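Local coordinates for protein endoglucanase, family GH5 (Zobellia galactanivorans, PDB 6GL2) that probably hydrolyses beta-glucan chains of hemicellulose, such as mixed-linked glucan, as a TIM-barrel glycoside hydrolase of family 5, at residues A[153-156]-A[157-160]; A[260-263]-A[264-268]; A[295-298]-A[299-303]. One frame throughout, in Å; residues are numbered along the deposited sequence.

In the fold
All three contacts are local in an eight-stranded beta/alpha barrel, each made within one continuous run of chain. Interaction 1 lies on the surface, in the loop from strand 145-148 to helix 167-186, and rests on a turn, one hydroxyl bond and a methyl over a ring. Interactions 2 and 3 close successive barrel helices, 246-266 and 284-301, just ahead of strands 271-276 and 304-307; interaction 2 is largely at the surface, interaction 3 partly buried. They meet where Ile264 packs on Ile303 and the backbone oxygen of Arg301; interaction 1 stands clear, its centre about 26 and 29 Å from their centres. Each helix end pairs a basic residue with a glutamate four on: hydrogen-bonded in interaction 2, doubtful in interaction 3.

Interaction 1: residues A[153-156]-A[157-160]; sequences PRHK and GTPE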
loop_
_atom_site.group_PDB
_atom_site.type_symbol
_atom_site.label_atom_id
_atom_site.label_comp_id
_atom_site.label_asym_id
_atom_site.label_seq_id
_atom_site.Cartn_x
_atom_site.Cartn_y
_atom_site.Cartn_z
ATOM N N PRO A 153 3.682 -8.823 3.607
ATOM C CA PRO A 153 3.701 -10.300 3.806
ATOM C C PRO A 153 4.951 -10.702 4.642
ATOM O O PRO A 153 6.027 -10.291 4.370
ATOM C CB PRO A 153 3.773 -10.832 2.398
ATOM C CG PRO A 153 4.469 -9.748 1.620
ATOM C CD PRO A 153 3.903 -8.474 2.192
ATOM N N ARG A 154 4.705 -11.422 5.703
ATOM C CA ARG A 154 5.742 -11.651 6.741
ATOM C C ARG A 154 5.282 -12.724 7.650
ATOM O O ARG A 154 4.127 -13.101 7.666
ATOM C CB ARG A 154 6.029 -10.357 7.550
ATOM C CG ARG A 154 4.836 -9.982 8.436
ATOM C CD ARG A 154 4.987 -8.545 8.899
ATOM N NE ARG A 154 3.938 -8.229 9.849
ATOM C CZ ARG A 154 2.700 -7.909 9.580
ATOM N NH1 ARG A 154 2.289 -7.832 8.324
ATOM N NH2 ARG A 154 1.871 -7.624 10.577
ATOM N N HIS A 155 6.206 -13.201 8.519
ATOM C CA HIS A 155 5.851 -14.170 9.534
ATOM C C HIS A 155 5.678 -13.493 10.885
ATOM O O HIS A 155 6.664 -13.125 11.522
ATOM C CB HIS A 155 6.926 -15.284 9.576
ATOM C CG HIS A 155 6.475 -16.462 10.379
ATOM N ND1 HIS A 155 7.139 -17.656 10.320
ATOM C CD2 HIS A 155 5.381 -16.675 11.114
ATOM C CE1 HIS A 155 6.484 -18.531 11.095
ATOM N NE2 HIS A 155 5.406 -17.944 11.568
ATOM N N LYS A 156 4.457 -13.212 11.249
ATOM C CA LYS A 156 4.218 -12.433 12.421
ATOM C C LYS A 156 4.644 -13.179 13.696
ATOM O O LYS A 156 4.476 -14.414 13.753
ATOM C CB LYS A 156 2.733 -12.199 12.551
ATOM C CG LYS A 156 2.171 -11.214 11.541
ATOM C CD LYS A 156 0.653 -11.101 11.669
ATOM C CE LYS A 156 0.311 -10.510 13.009
ATOM N NZ LYS A 156 -1.169 -10.200 13.071
ATOM N N GLY A 157 5.268 -12.441 14.586
ATOM C CA GLY A 157 5.616 -13.004 15.907
ATOM C C GLY A 157 6.994 -13.607 15.924
ATOM O O GLY A 157 7.357 -14.205 16.947
ATOM N N THR A 158 7.817 -13.403 14.920
ATOM C CA THR A 158 9.135 -13.952 14.808
ATOM C C THR A 158 10.199 -12.855 15.017
ATOM O O THR A 158 9.914 -11.658 14.752
ATOM C CB THR A 158 9.347 -14.665 13.427
ATOM O OG1 THR A 158 9.236 -13.682 12.363
ATOM C CG2 THR A 158 8.410 -15.831 13.204
ATOM N N PRO A 159 11.399 -13.182 15.434
ATOM C CA PRO A 159 12.354 -12.145 15.705
ATOM C C PRO A 159 12.676 -11.280 14.454
ATOM O O PRO A 159 13.022 -10.083 14.639
ATOM C CB PRO A 159 13.598 -12.935 16.194
ATOM C CG PRO A 159 13.083 -14.220 16.729
ATOM C CD PRO A 159 11.872 -14.535 15.912
ATOM N N GLU A 160 12.711 -11.862 13.252
ATOM C CA GLU A 160 13.076 -11.128 12.045
ATOM C C GLU A 160 11.857 -10.469 11.379
ATOM O O GLU A 160 12.035 -9.920 10.301
ATOM C CB GLU A 160 13.813 -12.068 11.106
ATOM C CG GLU A 160 15.052 -12.720 11.717
ATOM C CD GLU A 160 15.953 -11.720 12.359
ATOM O OE1 GLU A 160 16.536 -10.893 11.603
ATOM O OE2 GLU A 160 16.061 -11.764 13.628
#
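His155 swings its ring carbon CG anti to its backbone N (chi1 -167°), while Thr158, with chi1 at 63°, sets OG1 between its backbone N and carbonyl carbon, leaving the methyl CG2 anti to the carbonyl carbon, beside the backbone N. These two choices let one threonine grip His155 twice. The hydroxyl OG1 of Thr158 donates to the carbonyl oxygen O of His155 at 2.8 Å, coming in a little tilted from the carbonyl plane. The methyl CG2 of Thr158 sits over one face of the imidazole, 3.6 Å from the centroid of the His155 ring, a CH-pi contact made close to the ring normal. It is displaced toward the rim, nearest CG and ND1, with His155 CG and Thr158 CG2 3.5 Å apart. The two side chains cross at about a right angle.

Between them the chain makes a type II beta turn from His155 to Thr158, with Gly157 in the third place at positive phi (92°). The N of Gly157 is hydrogen-bonded to the carboxylate of Glu161, and the N of His155 to Tyr201 OH, so the turn is tied to the loops around it. Chemically, the hydroxyl bond ties the His155 carbonyl across the turn, and the methyl against one face would be expected to limit rotation of the ring; one threonine thus joins polar and apolar grips in a surface loop.

Interaction 2: residues A[260-263]-A[264-268]; sequences RDKF and IVEDN
Lys262 and Glu266 run side by side, pointing the same way, one helical turn apart. Lys262 has its CG anti to the backbone N and bends at chi2 (69°), which carries NZ to the Glu266 carboxylate: NZ of Lys262 lies 3.0 Å from OE2 of Glu266, on the syn lone pair, and makes a weak bond to OE1. Asn211 OD1 is a further partner of the ammonium. Asp267 lies alongside Phe263 in the same sense, its carboxylate plane turned 63° from the ring, with Asp267 OD2 3.5 Å from Phe263 CD1. Arg260 also runs beside Val265, CG to CG2 4.2 Å, and its NE reaches OD1 of Asp261 at 2.9 Å from above the carboxylate plane, a salt bridge between successive residues; NH1 of Arg260 has a second carboxylate partner in Asp257.

The backbone here is wound into pi-type turns: Val265 N donates to Arg260 O at 2.9 Å and Glu266 N to Asp261 O at 2.9 Å.

This is the last part of helix 246-266. Phe263 faces the barrel, packing on Val224 and Val226 of strand 222-227, on Val271 of strand 271-276 and on Leu210 of helix 207-212, with Tyr213 edge-to-face against it; Ile264 leans on Val271 and Ile303.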
loop_
_atom_site.group_PDB
_atom_site.type_symbol
_atom_site.label_atom_id
_atom_site.label_comp_id
_atom_site.label_asym_id
_atom_site.label_seq_id
_atom_site.Cartn_x
_atom_site.Cartn_y
_atom_site.Cartn_z
ATOM N N ARG A 260 16.050 4.405 -3.638
ATOM C CA ARG A 260 16.316 4.884 -4.991
ATOM C C ARG A 260 17.451 4.124 -5.679
ATOM O O ARG A 260 17.365 3.637 -6.792
ATOM C CB ARG A 260 16.658 6.396 -5.015
ATOM C CG ARG A 260 17.191 6.932 -6.332
ATOM C CD ARG A 260 17.973 8.236 -6.149
ATOM N NE ARG A 260 19.226 8.099 -5.325
ATOM C CZ ARG A 260 19.886 9.131 -4.800
ATOM N NH1 ARG A 260 19.413 10.380 -4.963
ATOM N NH2 ARG A 260 20.977 8.933 -4.074
ATOM N N ASP A 261 18.548 4.035 -4.928
ATOM C CA ASP A 261 19.754 3.384 -5.518
ATOM C C ASP A 261 19.538 1.944 -5.949
ATOM O O ASP A 261 20.002 1.484 -7.004
ATOM C CB ASP A 261 20.956 3.543 -4.599
ATOM C CG ASP A 261 21.424 4.999 -4.462
ATOM O OD1 ASP A 261 21.019 5.869 -5.242
ATOM O OD2 ASP A 261 22.233 5.229 -3.496
ATOM N N LYS A 262 18.780 1.197 -5.126
ATOM C CA LYS A 262 18.527 -0.226 -5.396
ATOM C C LYS A 262 17.497 -0.330 -6.512
ATOM O O LYS A 262 17.709 -0.945 -7.516
ATOM C CB LYS A 262 18.045 -0.992 -4.167
ATOM C CG LYS A 262 17.695 -2.440 -4.440
ATOM C CD LYS A 262 19.019 -3.155 -4.750
ATOM C CE LYS A 262 19.007 -4.673 -4.805
ATOM N NZ LYS A 262 20.442 -5.101 -5.010
ATOM N N PHE A 263 16.300 0.242 -6.310
ATOM C CA PHE A 263 15.192 -0.011 -7.229
ATOM C C PHE A 263 15.216 0.842 -8.490
ATOM O O PHE A 263 14.986 0.322 -9.562
ATOM C CB PHE A 263 13.852 0.114 -6.513
ATOM C CG PHE A 263 13.703 -0.873 -5.371
ATOM C CD1 PHE A 263 13.708 -2.209 -5.649
ATOM C CD2 PHE A 263 13.469 -0.495 -4.057
ATOM C CE1 PHE A 263 13.532 -3.115 -4.619
ATOM C CE2 PHE A 263 13.242 -1.434 -3.029
ATOM C CZ PHE A 263 13.308 -2.739 -3.337
ATOM N N ILE A 264 15.318 2.126 -8.307
ATOM C CA ILE A 264 15.231 3.047 -9.407
ATOM C C ILE A 264 16.489 3.014 -10.312
ATOM O O ILE A 264 16.363 2.934 -11.547
ATOM C CB ILE A 264 14.975 4.508 -8.937
ATOM C CG1 ILE A 264 13.624 4.579 -8.133
ATOM C CG2 ILE A 264 15.026 5.477 -10.162
ATOM C CD1 ILE A 264 13.294 5.847 -7.440
ATOM N N VAL A 265 17.635 3.092 -9.673
ATOM C CA VAL A 265 18.942 3.135 -10.430
ATOM C C VAL A 265 19.327 1.694 -10.780
ATOM O O VAL A 265 19.312 1.323 -11.961
ATOM C CB VAL A 265 20.002 3.886 -9.627
ATOM C CG1 VAL A 265 21.383 3.789 -10.330
ATOM C CG2 VAL A 265 19.585 5.299 -9.332
ATOM N N GLU A 266 19.639 0.859 -9.828
ATOM C CA GLU A 266 20.125 -0.464 -10.187
ATOM C C GLU A 266 19.100 -1.327 -10.947
ATOM O O GLU A 266 19.435 -2.005 -11.917
ATOM C CB GLU A 266 20.667 -1.189 -8.962
ATOM C CG GLU A 266 21.116 -2.633 -9.189
ATOM C CD GLU A 266 21.086 -3.484 -7.916
ATOM O OE1 GLU A 266 21.764 -3.056 -6.922
ATOM O OE2 GLU A 266 20.353 -4.548 -7.922
ATOM N N ASP A 267 17.827 -1.341 -10.502
ATOM C CA ASP A 267 16.831 -2.301 -11.017
ATOM C C ASP A 267 15.953 -1.711 -12.138
ATOM O O ASP A 267 15.156 -2.451 -12.748
ATOM C CB ASP A 267 15.909 -2.792 -9.898
ATOM C CG ASP A 267 16.588 -3.685 -8.776
ATOM O OD1 ASP A 267 17.707 -4.167 -8.914
ATOM O OD2 ASP A 267 15.918 -3.937 -7.738
ATOM N N ASN A 268 16.056 -0.422 -12.430
ATOM C CA ASN A 268 15.175 0.281 -13.360
ATOM C C ASN A 268 13.681 0.062 -13.114
ATOM O O ASN A 268 12.946 -0.346 -14.025
ATOM C CB ASN A 268 15.541 -0.084 -14.828
ATOM C CG ASN A 268 14.812 0.817 -15.835
ATOM O OD1 ASN A 268 14.564 0.406 -16.996
ATOM N ND2 ASN A 268 14.401 2.023 -15.402
#

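Interaction 3: residues A[295-298]-A[299-303]; sequences ARAC and AERGI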
loop_
_atom_site.group_PDB
_atom_site.type_symbol
_atom_site.label_atom_id
_atom_site.label_comp_id
_atom_site.label_asym_id
_atom_site.label_seq_id
_atom_site.Cartn_x
_atom_site.Cartn_y
_atom_site.Cartn_z
ATOM N N ALA A 295 7.745 14.150 2.106
ATOM C CA ALA A 295 7.004 14.161 0.868
ATOM C C ALA A 295 7.875 14.819 -0.261
ATOM O O ALA A 295 7.935 14.323 -1.390
ATOM C CB ALA A 295 5.659 14.874 1.014
ATOM N N ARG A 296 8.541 15.921 0.065
ATOM C CA ARG A 296 9.433 16.634 -0.884
ATOM C C ARG A 296 10.543 15.656 -1.324
ATOM O O ARG A 296 10.851 15.567 -2.481
ATOM C CB ARG A 296 9.993 17.916 -0.257
ATOM C CG ARG A 296 11.192 18.579 -0.967
ATOM C CD ARG A 296 11.752 19.800 -0.190
ATOM N NE ARG A 296 12.716 20.533 -1.027
ATOM C CZ ARG A 296 12.428 21.614 -1.760
ATOM N NH1 ARG A 296 11.276 22.229 -1.641
ATOM N NH2 ARG A 296 13.372 22.142 -2.530
ATOM N N ALA A 297 11.116 14.920 -0.368
ATOM C CA ALA A 297 12.237 14.019 -0.650
ATOM C C ALA A 297 11.810 12.891 -1.600
ATOM O O ALA A 297 12.470 12.488 -2.529
ATOM C CB ALA A 297 12.868 13.499 0.591
ATOM N N CYS A 298 10.564 12.409 -1.382
ATOM C CA CYS A 298 10.013 11.423 -2.288
ATOM C C CYS A 298 9.760 12.026 -3.654
ATOM O O CYS A 298 10.129 11.418 -4.673
ATOM C CB CYS A 298 8.658 10.849 -1.713
ATOM S SG CYS A 298 8.895 9.694 -0.354
ATOM N N ALA A 299 9.124 13.194 -3.712
ATOM C CA ALA A 299 8.802 13.818 -4.986
ATOM C C ALA A 299 10.094 14.088 -5.810
ATOM O O ALA A 299 10.105 13.780 -7.000
ATOM C CB ALA A 299 8.036 15.099 -4.768
ATOM N N GLU A 300 11.164 14.509 -5.166
ATOM C CA GLU A 300 12.449 14.762 -5.855
ATOM C C GLU A 300 13.048 13.515 -6.441
ATOM O O GLU A 300 13.782 13.587 -7.431
ATOM C CB GLU A 300 13.419 15.452 -4.896
ATOM C CG GLU A 300 12.861 16.846 -4.601
ATOM C CD GLU A 300 13.727 17.813 -3.866
ATOM O OE1 GLU A 300 14.702 17.394 -3.211
ATOM O OE2 GLU A 300 13.339 19.014 -3.969
ATOM N N ARG A 301 12.769 12.355 -5.889
ATOM C CA ARG A 301 13.213 11.076 -6.328
ATOM C C ARG A 301 12.239 10.353 -7.265
ATOM O O ARG A 301 12.578 9.272 -7.745
ATOM C CB ARG A 301 13.582 10.228 -5.139
ATOM C CG ARG A 301 14.836 10.748 -4.429
ATOM C CD ARG A 301 14.966 10.254 -2.997
ATOM N NE ARG A 301 16.183 10.796 -2.400
ATOM C CZ ARG A 301 16.347 12.041 -2.112
ATOM N NH1 ARG A 301 15.370 12.927 -2.134
ATOM N NH2 ARG A 301 17.583 12.442 -1.721
ATOM N N GLY A 302 11.038 10.891 -7.495
ATOM C CA GLY A 302 10.088 10.242 -8.379
ATOM C C GLY A 302 9.326 9.101 -7.694
ATOM O O GLY A 302 8.776 8.260 -8.399
ATOM N N ILE A 303 9.408 9.064 -6.401
ATOM C CA ILE A 303 8.708 8.049 -5.558
ATOM C C ILE A 303 7.359 8.650 -5.176
ATOM O O ILE A 303 7.274 9.752 -4.718
ATOM C CB ILE A 303 9.480 7.755 -4.286
ATOM C CG1 ILE A 303 10.886 7.167 -4.610
ATOM C CG2 ILE A 303 8.708 6.870 -3.250
ATOM C CD1 ILE A 303 11.866 7.036 -3.457
#
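Cys298 O closes the end of the helix, taking the N of Ile303 at 3.0 Å, while Gly302, at positive phi (81°), turns the chain out in a Schellman motif. Ahead of that cap the spacing is ordinary alpha-helical, Ala299 N bonding to Ala295 O and Glu300 N to Arg296 O.

Among the side chains, Arg301 is the one that reaches back to the backbone. Its CG stands anti to the carbonyl carbon, the chain runs extended to NE back along the preceding turn, and the last torsion (chi4 69°) swings NH1 toward Ala297 O. NH1 of Arg301 donates to Ala297 O at 3.0 Å, nearly straight at the hydrogen and within the guanidinium plane, but entering from the flank of the C=O. The same carbonyl oxygen also receives a weak bond from the N of Arg301, so two donors of one residue share it. The methyl CB of Ala297 lies 3.7 Å from that NH1. The strongest partner of the guanidinium is Asp257, which forms a salt bridge with NE.

Arg296 and Glu300 meet differently. In the conformer modelled here, one of two, OE2 of Glu300 sits over one face of the Arg296 guanidinium, 3.4 Å from NE, the two planes 70° apart; no N-H points at the oxygen, and the second conformation leaves this charge pair tentative. On the buried side SG of Cys298 touches CG2 of Ile303 at 4.0 Å, an apolar contact that lays the first residue past the glycine back against the last turn.

Within the beta-alpha-beta unit of strand 271-276, helix 284-301 and strand 304-307, this turn delivers the chain into the eighth barrel strand. Ala297 and Arg301 face helix 246-266, both packing on Leu253 and Leu256.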